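Long-range contact in organic hydroperoxide resistance protein (Deinococcus radiodurans, PDB 1USP), which probably detoxifies organic hydroperoxides by reducing them with a pair of cysteines, as in other members of the OsmC/Ohr family: residues G60-V65 with H115-V120. Numbering follows the deposited sequence.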
loop_
_atom_site.group_PDB
_atom_site.type_symbol
_atom_site.label_atom_id
_atom_site.label_comp_id
_atom_site.label_asym_id
_atom_site.label_seq_id
_atom_site.Cartn_x
_atom_site.Cartn_y
_atom_site.Cartn_z
ATOM N N GLY A 60 -10.654 4.463 7.962
ATOM C CA GLY A 60 -11.885 4.459 7.180
ATOM C C GLY A 60 -12.835 3.380 7.668
ATOM O O GLY A 60 -14.054 3.600 7.811
ATOM N N ALA A 61 -12.276 2.210 7.963
ATOM C CA ALA A 61 -13.068 1.099 8.496
ATOM C C ALA A 61 -13.685 1.440 9.862
ATOM O O ALA A 61 -14.809 1.033 10.163
ATOM C CB ALA A 61 -12.241 -0.122 8.591
ATOM N N LEU A 62 -12.954 2.171 10.692
ATOM C CA LEU A 62 -13.514 2.636 11.957
ATOM C C LEU A 62 -14.682 3.575 11.711
ATOM O O LEU A 62 -15.643 3.577 12.473
ATOM C CB LEU A 62 -12.463 3.339 12.803
ATOM C CG LEU A 62 -11.456 2.372 13.428
ATOM C CD1 LEU A 62 -10.257 3.132 13.933
ATOM C CD2 LEU A 62 -12.116 1.570 14.544
ATOM N N GLY A 63 -14.584 4.371 10.651
ATOM C CA GLY A 63 -15.659 5.256 10.232
ATOM C C GLY A 63 -16.894 4.475 9.848
ATOM O O GLY A 63 -18.001 4.815 10.265
ATOM N N VAL A 64 -16.691 3.404 9.080
ATOM C CA VAL A 64 -17.767 2.531 8.628
ATOM C C VAL A 64 -18.433 1.850 9.818
ATOM O O VAL A 64 -19.655 1.763 9.873
ATOM C CB VAL A 64 -17.250 1.442 7.652
ATOM C CG1 VAL A 64 -18.307 0.362 7.419
ATOM C CG2 VAL A 64 -16.841 2.070 6.324
ATOM N N VAL A 65 -17.622 1.387 10.762
ATOM C CA VAL A 65 -18.109 0.649 11.918
ATOM C C VAL A 65 -18.948 1.540 12.839
ATOM O O VAL A 65 -19.965 1.097 13.365
ATOM C CB VAL A 65 -16.939 -0.031 12.684
ATOM C CG1 VAL A 65 -17.335 -0.423 14.110
ATOM C CG2 VAL A 65 -16.441 -1.262 11.909
ATOM N N HIS A 115 -11.112 -5.360 16.010
ATOM C CA HIS A 115 -11.581 -6.562 15.320
ATOM C C HIS A 115 -12.622 -6.224 14.262
ATOM O O HIS A 115 -12.608 -6.779 13.158
ATOM C CB HIS A 115 -12.128 -7.568 16.336
ATOM C CG HIS A 115 -11.062 -8.225 17.156
ATOM N ND1 HIS A 115 -10.458 -9.399 16.781
ATOM C CD2 HIS A 115 -10.471 -7.856 18.316
ATOM C CE1 HIS A 115 -9.574 -9.750 17.695
ATOM N NE2 HIS A 115 -9.557 -8.828 18.636
ATOM N N ALA A 116 -13.506 -5.293 14.599
ATOM C CA ALA A 116 -14.529 -4.805 13.690
ATOM C C ALA A 116 -13.938 -4.165 12.433
ATOM O O ALA A 116 -14.377 -4.432 11.314
ATOM C CB ALA A 116 -15.423 -3.802 14.424
ATOM N N ALA A 117 -12.941 -3.316 12.630
ATOM C CA ALA A 117 -12.227 -2.696 11.540
ATOM C C ALA A 117 -11.509 -3.738 10.700
ATOM O O ALA A 117 -11.496 -3.635 9.486
ATOM C CB ALA A 117 -11.241 -1.696 12.073
ATOM N N HIS A 118 -10.936 -4.748 11.353
ATOM C CA HIS A 118 -10.186 -5.790 10.662
ATOM C C HIS A 118 -11.066 -6.624 9.728
ATOM O O HIS A 118 -10.603 -7.141 8.707
ATOM C CB HIS A 118 -9.488 -6.713 11.662
ATOM C CG HIS A 118 -8.480 -7.629 11.032
ATOM N ND1 HIS A 118 -8.662 -8.995 10.936
ATOM C CD2 HIS A 118 -7.285 -7.371 10.454
ATOM C CE1 HIS A 118 -7.605 -9.534 10.353
ATOM N NE2 HIS A 118 -6.759 -8.570 10.046
ATOM N N GLU A 119 -12.324 -6.764 10.116
ATOM C CA GLU A 119 -13.297 -7.505 9.350
ATOM C C GLU A 119 -13.677 -6.721 8.102
ATOM O O GLU A 119 -13.917 -7.308 7.068
ATOM C CB GLU A 119 -14.543 -7.784 10.203
ATOM C CG GLU A 119 -15.692 -8.388 9.410
ATOM C CD GLU A 119 -16.092 -9.772 9.866
ATOM O OE1 GLU A 119 -15.201 -10.579 10.198
ATOM O OE2 GLU A 119 -17.311 -10.066 9.864
ATOM N N VAL A 120 -13.724 -5.396 8.216
ATOM C CA VAL A 120 -14.210 -4.528 7.143
ATOM C C VAL A 120 -13.112 -4.065 6.174
ATOM O O VAL A 120 -13.332 -3.977 4.966
ATOM C CB VAL A 120 -14.940 -3.299 7.748
ATOM C CG1 VAL A 120 -15.128 -2.198 6.719
ATOM C CG2 VAL A 120 -16.264 -3.731 8.315
#
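Ala116, Ala117 and Val120 form the face that helix 107-120 turns to Ala61, Leu62, Val64 and Val65, on the long helix 46-68 of the OsmC/Ohr fold. The two helices pack through apolar side chains, the short segments running 106° to each other with their axes 8.4 Å apart at closest approach. Ala116 comes first and takes both methyls of Val65: CG2 lies 3.7 Å from Ala116 CB, and CG1 is only slightly farther. CG2 of Val65 also lies near Ala116 O, and this one methyl touches both side chain and backbone.

One residue on, Ala61 points its methyl at Ala117, and here the backbones come nearest, with the CA atoms of Ala61 and Ala117 4.9 Å apart. The small methyls of the two alanines are consistent with this close approach. Ala61 CB sits against the main chain, 3.7 Å from Ala117 O. Ala117 CB meets the Ala61 methyl as well, and Leu62 CD2 lies 4.2 Å from Ala117 CB. Phe58, one turn earlier on the long helix, extends this packing around Ala117.

Val120 closes the face at the end of its helix, just before Cys121, which forms a disulfide with Cys57 of the long helix; the packing thus lies next to the covalent link between the two chain regions. Arg68 and an aromatic side chain of the other subunit also touch Val120. Its CG1, anti to the backbone N (chi1 165°), reaches between two residues of the long helix, 4.0 Å from Ala61 CB and 4.1 Å from Val64 CG1.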